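Local coordinates for protein putative mandelate racemase (Bordetella bronchiseptica, PDB 3OZY) that is of unknown function but, as an enolase superfamily member that binds magnesium, probably acts on a sugar-acid carboxylate such as xylarate, at residues P125-L130 / P355-G360; Y142-Y147 / A169-V174; V312-H317 / P359-E364. One frame throughout, in Å; residues are numbered along the deposited sequence. Where two conformers were deposited one is given.

Contact 1 of 3, residues P125-L130 / P355-G360; sequences PIYQLL and PPQGPG
Ile126 and Gly360 join by a backbone hydrogen bond where the short helix 126-129 meets the irregular segment that follows the barrel strands of this enolase superfamily fold. The bond, Ile126 N to Gly360 O at 3.0 Å, satisfies the first amide of the helix, one that no carbonyl within the helix could serve. Its N-H...O angle is 157°, and the donor stands 32° out of the carbonyl plane. Pro125 forms a single backbone bridge with Gly360, which also shares a backbone hydrogen bond with Gln124. Pro125 suits the N-cap position because it has no N-H to leave unmet; its own carbonyl takes the amide of Gln128. The proline ring lies against the carbonyls of the other segment, CG being 3.5 Å from Gln357 O.

The side chain of Tyr127 reaches across to the loop. Its CD2 rests 3.8 Å from CG of Pro355, and its ring edge meets Pro356 O and the amide oxygen of Gln357. The amide plane is turned 61° from the ring. Gln357 is bent at its second torsion and folds back, allowing NE2 a weak bond to Pro355 O, two residues back. On the other branch, Tyr127 OH donates to Gln357 OE1 across 2.4 Å, shorter than an ordinary hydrogen bond, so the exact length is doubtful.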
loop_
_atom_site.group_PDB
_atom_site.type_symbol
_atom_site.label_atom_id
_atom_site.label_comp_id
_atom_site.label_asym_id
_atom_site.label_seq_id
_atom_site.Cartn_x
_atom_site.Cartn_y
_atom_site.Cartn_z
ATOM N N PRO A 125 8.599 29.420 -11.434
ATOM C CA PRO A 125 7.526 28.420 -11.480
ATOM C C PRO A 125 8.126 27.026 -11.643
ATOM O O PRO A 125 9.155 26.876 -12.302
ATOM C CB PRO A 125 6.754 28.775 -12.757
ATOM C CG PRO A 125 7.212 30.129 -13.153
ATOM C CD PRO A 125 8.584 30.304 -12.612
ATOM N N ILE A 126 7.489 26.019 -11.062
ATOM C CA ILE A 126 8.005 24.661 -11.181
ATOM C C ILE A 126 8.207 24.255 -12.643
ATOM O O ILE A 126 9.226 23.646 -12.972
ATOM C CB ILE A 126 7.125 23.657 -10.420
ATOM C CG1 ILE A 126 7.337 23.835 -8.911
ATOM C CG2 ILE A 126 7.457 22.228 -10.824
ATOM C CD1 ILE A 126 6.241 23.211 -8.049
ATOM N N TYR A 127 7.275 24.599 -13.531
ATOM C CA TYR A 127 7.427 24.144 -14.912
ATOM C C TYR A 127 8.724 24.661 -15.540
ATOM O O TYR A 127 9.278 24.014 -16.417
ATOM C CB TYR A 127 6.210 24.474 -15.788
ATOM C CG TYR A 127 6.033 25.935 -16.134
ATOM C CD1 TYR A 127 6.754 26.513 -17.169
ATOM C CD2 TYR A 127 5.122 26.729 -15.442
ATOM C CE1 TYR A 127 6.589 27.846 -17.503
ATOM C CE2 TYR A 127 4.955 28.073 -15.764
ATOM C CZ TYR A 127 5.698 28.617 -16.795
ATOM O OH TYR A 127 5.534 29.944 -17.132
ATOM N N GLN A 128 9.218 25.816 -15.096
ATOM C CA GLN A 128 10.492 26.317 -15.625
ATOM C C GLN A 128 11.683 25.463 -15.194
ATOM O O GLN A 128 12.615 25.256 -15.972
ATOM C CB GLN A 128 10.727 27.786 -15.245
ATOM C CG GLN A 128 9.783 28.757 -15.939
ATOM C CD GLN A 128 10.049 28.905 -17.435
ATOM O OE1 GLN A 128 10.726 28.083 -18.061
ATOM N NE2 GLN A 128 9.500 29.963 -18.018
ATOM N N LEU A 129 11.643 24.966 -13.960
ATOM C CA LEU A 129 12.686 24.079 -13.452
ATOM C C LEU A 129 12.725 22.767 -14.228
ATOM O O LEU A 129 13.783 22.164 -14.390
ATOM C CB LEU A 129 12.455 23.770 -11.971
ATOM C CG LEU A 129 12.202 24.933 -11.009
ATOM C CD1 LEU A 129 11.996 24.416 -9.584
ATOM C CD2 LEU A 129 13.340 25.933 -11.061
ATOM N N LEU A 130 11.556 22.334 -14.696
ATOM C CA LEU A 130 11.405 21.061 -15.403
ATOM C C LEU A 130 11.725 21.153 -16.883
ATOM O O LEU A 130 11.313 20.294 -17.669
ATOM C CB LEU A 130 9.976 20.544 -15.229
ATOM C CG LEU A 130 9.515 20.423 -13.781
ATOM C CD1 LEU A 130 8.081 19.899 -13.743
ATOM C CD2 LEU A 130 10.449 19.535 -12.975
ATOM N N PRO A 355 -0.610 26.844 -16.869
ATOM C CA PRO A 355 -0.146 26.634 -15.498
ATOM C C PRO A 355 -0.037 27.966 -14.755
ATOM O O PRO A 355 0.104 29.005 -15.396
ATOM C CB PRO A 355 1.246 26.010 -15.689
ATOM C CG PRO A 355 1.670 26.425 -17.053
ATOM C CD PRO A 355 0.407 26.472 -17.869
ATOM N N PRO A 356 -0.118 27.934 -13.418
ATOM C CA PRO A 356 0.105 29.142 -12.618
ATOM C C PRO A 356 1.479 29.728 -12.925
ATOM O O PRO A 356 2.426 28.985 -13.193
ATOM C CB PRO A 356 0.056 28.620 -11.177
ATOM C CG PRO A 356 -0.718 27.337 -11.254
ATOM C CD PRO A 356 -0.340 26.744 -12.578
ATOM N N GLN A 357 1.594 31.052 -12.872
ATOM C CA GLN A 357 2.799 31.723 -13.343
ATOM C C GLN A 357 3.751 32.218 -12.252
ATOM O O GLN A 357 4.866 32.647 -12.548
ATOM C CB GLN A 357 2.427 32.863 -14.292
ATOM C CG GLN A 357 1.809 32.365 -15.594
ATOM C CD GLN A 357 2.711 31.374 -16.311
ATOM O OE1 GLN A 357 3.930 31.542 -16.331
ATOM N NE2 GLN A 357 2.116 30.332 -16.901
ATOM N N GLY A 358 3.321 32.155 -11.000
ATOM C CA GLY A 358 4.167 32.589 -9.900
ATOM C C GLY A 358 5.254 31.583 -9.554
ATOM O O GLY A 358 5.397 30.546 -10.207
ATOM N N PRO A 359 6.041 31.881 -8.518
ATOM C CA PRO A 359 7.108 30.968 -8.090
ATOM C C PRO A 359 6.560 29.684 -7.474
ATOM O O PRO A 359 5.495 29.696 -6.860
ATOM C CB PRO A 359 7.859 31.770 -7.021
ATOM C CG PRO A 359 7.418 33.185 -7.194
ATOM C CD PRO A 359 6.036 33.136 -7.751
ATOM N N GLY A 360 7.299 28.589 -7.618
ATOM C CA GLY A 360 6.879 27.313 -7.063
ATOM C C GLY A 360 5.612 26.825 -7.744
ATOM O O GLY A 360 5.505 26.836 -8.980
#

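Contact 2 of 3, residues Y142-Y147 / A169-V174; sequences YASSIY and AAKLKV. With ACY (acetic acid), chain I.
The ring of Tyr147 carries Lys173 CG over one face, a CH-pi contact 3.8 Å from the centroid, while oxygen OXT of a bound acetate, probably from the crystallisation liquor, lies at its edge. Tyr147 OH donates to OXT at 2.5 Å, and Lys173, whose chain runs alongside the ring, reaches the other acetate oxygen with NZ at 2.8 Å; the ammonium also binds Asp201, a magnesium ligand, and Asn203. The second ring, Tyr142, meets the aliphatic part of Lys171 obliquely, CE1 to CB 3.7 Å. A bend at chi3 (82°) turns that lysine so NZ gives a 2.9 Å bond to Tyr142 OH, beside salt bridges to Glu227, another magnesium ligand, and Glu329. Long, flexible lysines suit this inner surface, spanning strand to carboxylates.

Behind them the parallel strands exchange backbone bonds, as Lys173 N to Ile146 O at 2.8 Å, nearly straight (175°). A cis peptide before Ser145 falls between the Ala143 and Ile146 bonds, where Ser145 faces Lys171. On the other surface Ala143, Ala170, Ile146 and Leu172 present apolar groups to helices 152-164 and 178-192. Helix 152-164 is the crossover of this beta-alpha-beta unit, and strands 328-331 and 197-201 flank the pair within the barrel.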
loop_
_atom_site.group_PDB
_atom_site.type_symbol
_atom_site.label_atom_id
_atom_site.label_comp_id
_atom_site.label_asym_id
_atom_site.label_seq_id
_atom_site.Cartn_x
_atom_site.Cartn_y
_atom_site.Cartn_z
ATOM N N TYR A 142 -10.095 18.413 -19.675
ATOM C CA TYR A 142 -11.382 17.758 -19.764
ATOM C C TYR A 142 -12.155 17.949 -18.477
ATOM O O TYR A 142 -11.570 18.039 -17.396
ATOM C CB TYR A 142 -11.249 16.275 -20.115
ATOM C CG TYR A 142 -10.751 15.320 -19.036
ATOM C CD1 TYR A 142 -11.632 14.761 -18.108
ATOM C CD2 TYR A 142 -9.418 14.902 -19.005
ATOM C CE1 TYR A 142 -11.194 13.838 -17.163
ATOM C CE2 TYR A 142 -8.970 13.991 -18.055
ATOM C CZ TYR A 142 -9.860 13.460 -17.140
ATOM O OH TYR A 142 -9.444 12.531 -16.193
ATOM N N ALA A 143 -13.478 17.988 -18.601
ATOM C CA ALA A 143 -14.360 18.190 -17.461
ATOM C C ALA A 143 -14.553 16.866 -16.738
ATOM O O ALA A 143 -15.059 15.902 -17.318
ATOM C CB ALA A 143 -15.709 18.748 -17.930
ATOM N N SER A 144 -14.164 16.835 -15.467
ATOM C CA SER A 144 -14.210 15.623 -14.672
ATOM C C SER A 144 -15.196 15.809 -13.513
ATOM O O SER A 144 -14.930 16.629 -12.638
ATOM C CB SER A 144 -12.802 15.358 -14.125
ATOM O OG SER A 144 -12.755 14.152 -13.388
ATOM N N SER A 145 -16.334 15.105 -13.476
ATOM C CA SER A 145 -16.868 14.199 -14.494
ATOM C C SER A 145 -18.388 14.296 -14.410
ATOM O O SER A 145 -18.926 14.930 -13.504
ATOM C CB SER A 145 -16.502 12.745 -14.182
ATOM O OG SER A 145 -15.116 12.497 -14.339
ATOM N N ILE A 146 -19.059 13.649 -15.354
ATOM C CA ILE A 146 -20.500 13.405 -15.319
ATOM C C ILE A 146 -20.668 12.095 -14.554
ATOM O O ILE A 146 -20.089 11.070 -14.938
ATOM C CB ILE A 146 -21.048 13.283 -16.748
ATOM C CG1 ILE A 146 -20.811 14.599 -17.495
ATOM C CG2 ILE A 146 -22.528 12.903 -16.731
ATOM C CD1 ILE A 146 -21.020 14.524 -18.996
ATOM N N TYR A 147 -21.395 12.131 -13.440
ATOM C CA TYR A 147 -21.447 11.002 -12.514
ATOM C C TYR A 147 -22.652 10.080 -12.743
ATOM O O TYR A 147 -23.391 10.235 -13.723
ATOM C CB TYR A 147 -21.352 11.495 -11.053
ATOM C CG TYR A 147 -19.914 11.747 -10.621
ATOM C CD1 TYR A 147 -19.202 12.840 -11.100
ATOM C CD2 TYR A 147 -19.261 10.878 -9.751
ATOM C CE1 TYR A 147 -17.874 13.070 -10.726
ATOM C CE2 TYR A 147 -17.936 11.100 -9.371
ATOM C CZ TYR A 147 -17.252 12.197 -9.861
ATOM O OH TYR A 147 -15.939 12.425 -9.490
ATOM N N ALA A 169 -13.577 18.219 -24.112
ATOM C CA ALA A 169 -13.497 16.834 -23.663
ATOM C C ALA A 169 -14.137 16.736 -22.285
ATOM O O ALA A 169 -14.123 17.700 -21.516
ATOM C CB ALA A 169 -12.032 16.389 -23.589
ATOM N N ALA A 170 -14.694 15.573 -21.963
ATOM C CA ALA A 170 -15.295 15.357 -20.653
ATOM C C ALA A 170 -15.346 13.865 -20.374
ATOM O O ALA A 170 -15.231 13.051 -21.292
ATOM C CB ALA A 170 -16.700 15.955 -20.597
ATOM N N LYS A 171 -15.530 13.521 -19.106
ATOM C CA LYS A 171 -15.513 12.134 -18.660
ATOM C C LYS A 171 -16.837 11.729 -18.018
ATOM O O LYS A 171 -17.458 12.513 -17.293
ATOM C CB LYS A 171 -14.349 11.927 -17.678
ATOM C CG LYS A 171 -14.080 10.468 -17.273
ATOM C CD LYS A 171 -12.661 10.267 -16.751
ATOM C CE LYS A 171 -12.528 10.663 -15.296
ATOM N NZ LYS A 171 -11.099 10.541 -14.862
ATOM N N LEU A 172 -17.255 10.495 -18.292
ATOM C CA LEU A 172 -18.459 9.888 -17.736
ATOM C C LEU A 172 -18.112 8.743 -16.794
ATOM O O LEU A 172 -17.324 7.857 -17.146
ATOM C CB LEU A 172 -19.324 9.324 -18.867
ATOM C CG LEU A 172 -20.571 8.547 -18.431
ATOM C CD1 LEU A 172 -21.616 9.507 -17.842
ATOM C CD2 LEU A 172 -21.158 7.760 -19.606
ATOM N N LYS A 173 -18.691 8.753 -15.600
ATOM C CA LYS A 173 -18.570 7.623 -14.688
ATOM C C LYS A 173 -19.551 6.518 -15.059
ATOM O O LYS A 173 -20.728 6.784 -15.332
ATOM C CB LYS A 173 -18.844 8.084 -13.260
ATOM C CG LYS A 173 -17.897 9.149 -12.757
ATOM C CD LYS A 173 -16.496 8.571 -12.571
ATOM C CE LYS A 173 -15.595 9.542 -11.841
ATOM N NZ LYS A 173 -14.324 8.888 -11.407
ATOM N N VAL A 174 -19.074 5.279 -15.037
ATOM C CA VAL A 174 -19.880 4.120 -15.395
ATOM C C VAL A 174 -19.601 2.979 -14.422
ATOM O O VAL A 174 -18.771 3.098 -13.514
ATOM C CB VAL A 174 -19.553 3.641 -16.826
ATOM C CG1 VAL A 174 -19.782 4.764 -17.846
ATOM C CG2 VAL A 174 -18.109 3.116 -16.909
HETATM C C ACY I . -14.286 9.650 -7.903
HETATM O O ACY I . -14.685 8.756 -8.671
HETATM O OXT ACY I . -14.658 10.840 -7.981
HETATM C CH3 ACY I . -13.321 9.296 -6.810
#

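Contact 3 of 3, residues V312-H317 / P359-E364; sequences VAANLH and PGLGFE
His317 points the edge of its imidazole ring at Leu361 O, and the oxygen lies nearly in the ring plane. NE2 donates at 2.8 Å with an N-H...O angle of 167°, yet it approaches from above the carbonyl plane, 53° out of it. A chi1 of -78° sets CG beside the backbone N, opposite the carbonyl carbon, and so brings the ring over to the loop. One helical turn earlier, Ala313 places CB at the edge of the Phe363 ring, 3.3 Å from CE2, and the small methyl lets the aromatic come close to helix 309-321. Leu361 uses a single branch: CD2 packs 3.7 Å from Ala314 CA and 4.0 Å from its CB, where another small residue lets the loop draw near. Ile112 of helix 102-122 touches both Leu361 and Ala314.

The loop makes a type II' beta turn from Pro359 to Gly362. Gly360 at its second position, with a positive phi, has the backbone shape that this turn favours in glycine.

ND1 of His317 accepts from Tyr127 N while NE2 donates to Leu361 O, so each ring nitrogen has a partner; this pattern is consistent with a neutral imidazole protonated at NE2, its rotation fixed by the two bonds.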
loop_
_atom_site.group_PDB
_atom_site.type_symbol
_atom_site.label_atom_id
_atom_site.label_comp_id
_atom_site.label_asym_id
_atom_site.label_seq_id
_atom_site.Cartn_x
_atom_site.Cartn_y
_atom_site.Cartn_z
ATOM N N VAL A 312 -4.207 19.621 -8.530
ATOM C CA VAL A 312 -4.345 20.085 -9.900
ATOM C C VAL A 312 -3.109 20.866 -10.363
ATOM O O VAL A 312 -2.510 20.545 -11.395
ATOM C CB VAL A 312 -5.641 20.907 -10.069
ATOM C CG1 VAL A 312 -5.657 21.669 -11.404
ATOM C CG2 VAL A 312 -6.840 19.981 -9.950
ATOM N N ALA A 313 -2.720 21.888 -9.606
ATOM C CA ALA A 313 -1.579 22.704 -9.996
ATOM C C ALA A 313 -0.286 21.907 -10.114
ATOM O O ALA A 313 0.477 22.109 -11.054
ATOM C CB ALA A 313 -1.390 23.883 -9.035
ATOM N N ALA A 314 -0.029 21.018 -9.158
ATOM C CA ALA A 314 1.216 20.248 -9.167
ATOM C C ALA A 314 1.314 19.443 -10.456
ATOM O O ALA A 314 2.346 19.455 -11.130
ATOM C CB ALA A 314 1.299 19.328 -7.960
ATOM N N ASN A 315 0.245 18.728 -10.795
ATOM C CA ASN A 315 0.236 17.982 -12.052
ATOM C C ASN A 315 0.322 18.883 -13.281
ATOM O O ASN A 315 0.970 18.533 -14.263
ATOM C CB ASN A 315 -0.988 17.070 -12.140
ATOM C CG ASN A 315 -0.866 15.862 -11.248
ATOM O OD1 ASN A 315 -0.063 14.969 -11.510
ATOM N ND2 ASN A 315 -1.654 15.831 -10.173
ATOM N N LEU A 316 -0.326 20.043 -13.236
ATOM C CA LEU A 316 -0.351 20.916 -14.403
ATOM C C LEU A 316 1.041 21.432 -14.782
ATOM O O LEU A 316 1.347 21.569 -15.966
ATOM C CB LEU A 316 -1.322 22.071 -14.175
ATOM C CG LEU A 316 -1.569 22.958 -15.388
ATOM C CD1 LEU A 316 -1.952 22.123 -16.613
ATOM C CD2 LEU A 316 -2.655 23.971 -15.049
ATOM N N HIS A 317 1.875 21.737 -13.791
ATOM C CA HIS A 317 3.250 22.127 -14.097
ATOM C C HIS A 317 3.945 21.041 -14.908
ATOM O O HIS A 317 4.633 21.321 -15.895
ATOM C CB HIS A 317 4.042 22.412 -12.815
ATOM C CG HIS A 317 3.747 23.750 -12.218
ATOM N ND1 HIS A 317 4.394 24.898 -12.623
ATOM C CD2 HIS A 317 2.857 24.130 -11.271
ATOM C CE1 HIS A 317 3.922 25.928 -11.939
ATOM N NE2 HIS A 317 2.986 25.489 -11.115
ATOM N N PRO A 359 6.041 31.881 -8.518
ATOM C CA PRO A 359 7.108 30.968 -8.090
ATOM C C PRO A 359 6.560 29.684 -7.474
ATOM O O PRO A 359 5.495 29.696 -6.860
ATOM C CB PRO A 359 7.859 31.770 -7.021
ATOM C CG PRO A 359 7.418 33.185 -7.194
ATOM C CD PRO A 359 6.036 33.136 -7.751
ATOM N N GLY A 360 7.299 28.589 -7.618
ATOM C CA GLY A 360 6.879 27.313 -7.063
ATOM C C GLY A 360 5.612 26.825 -7.744
ATOM O O GLY A 360 5.505 26.836 -8.980
ATOM N N LEU A 361 4.629 26.413 -6.948
ATOM C CA LEU A 361 3.331 26.040 -7.504
ATOM C C LEU A 361 2.663 27.235 -8.183
ATOM O O LEU A 361 1.819 27.068 -9.053
ATOM C CB LEU A 361 2.418 25.441 -6.435
ATOM C CG LEU A 361 2.801 24.035 -5.959
ATOM C CD1 LEU A 361 2.117 23.726 -4.642
ATOM C CD2 LEU A 361 2.426 23.000 -7.024
ATOM N N GLY A 362 3.036 28.440 -7.757
ATOM C CA GLY A 362 2.718 29.634 -8.522
ATOM C C GLY A 362 1.475 30.417 -8.147
ATOM O O GLY A 362 1.004 31.228 -8.939
ATOM N N PHE A 363 0.942 30.173 -6.957
ATOM C CA PHE A 363 -0.204 30.933 -6.462
ATOM C C PHE A 363 -0.082 31.153 -4.963
ATOM O O PHE A 363 0.802 30.599 -4.319
ATOM C CB PHE A 363 -1.512 30.199 -6.761
ATOM C CG PHE A 363 -1.497 28.757 -6.357
ATOM C CD1 PHE A 363 -1.423 28.393 -5.021
ATOM C CD2 PHE A 363 -1.533 27.760 -7.315
ATOM C CE1 PHE A 363 -1.398 27.069 -4.648
ATOM C CE2 PHE A 363 -1.508 26.432 -6.946
ATOM C CZ PHE A 363 -1.438 26.084 -5.613
ATOM N N GLU A 364 -0.998 31.947 -4.416
ATOM C CA GLU A 364 -1.038 32.217 -2.986
ATOM C C GLU A 364 -2.155 31.437 -2.296
ATOM O O GLU A 364 -3.268 31.338 -2.815
ATOM C CB GLU A 364 -1.235 33.716 -2.739
ATOM C CG GLU A 364 -0.126 34.596 -3.297
ATOM C CD GLU A 364 1.183 34.440 -2.542
ATOM O OE1 GLU A 364 1.249 33.604 -1.616
ATOM O OE2 GLU A 364 2.149 35.158 -2.875
#

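Overall arrangement
From the N terminus the chain first reaches contact 1 at 125-130, whose partner at 355-360 lies 225 residues on, beyond the barrel strands. Within this long loop contact 2 closes a short one, joining strands 139-146 and 169-173 across a single helical crossover. Contact 3 opens later, on helix 309-321, and closes at 359-364. It therefore follows contact 2 in series and ends on the same stretch as contact 1, sharing Pro359 and Gly360. Contacts 1 and 3, centres 6 Å apart, touch and join helices 126-129 and 309-321 to one late loop; contact 2 lies apart, its centre 28 Å from that of contact 1.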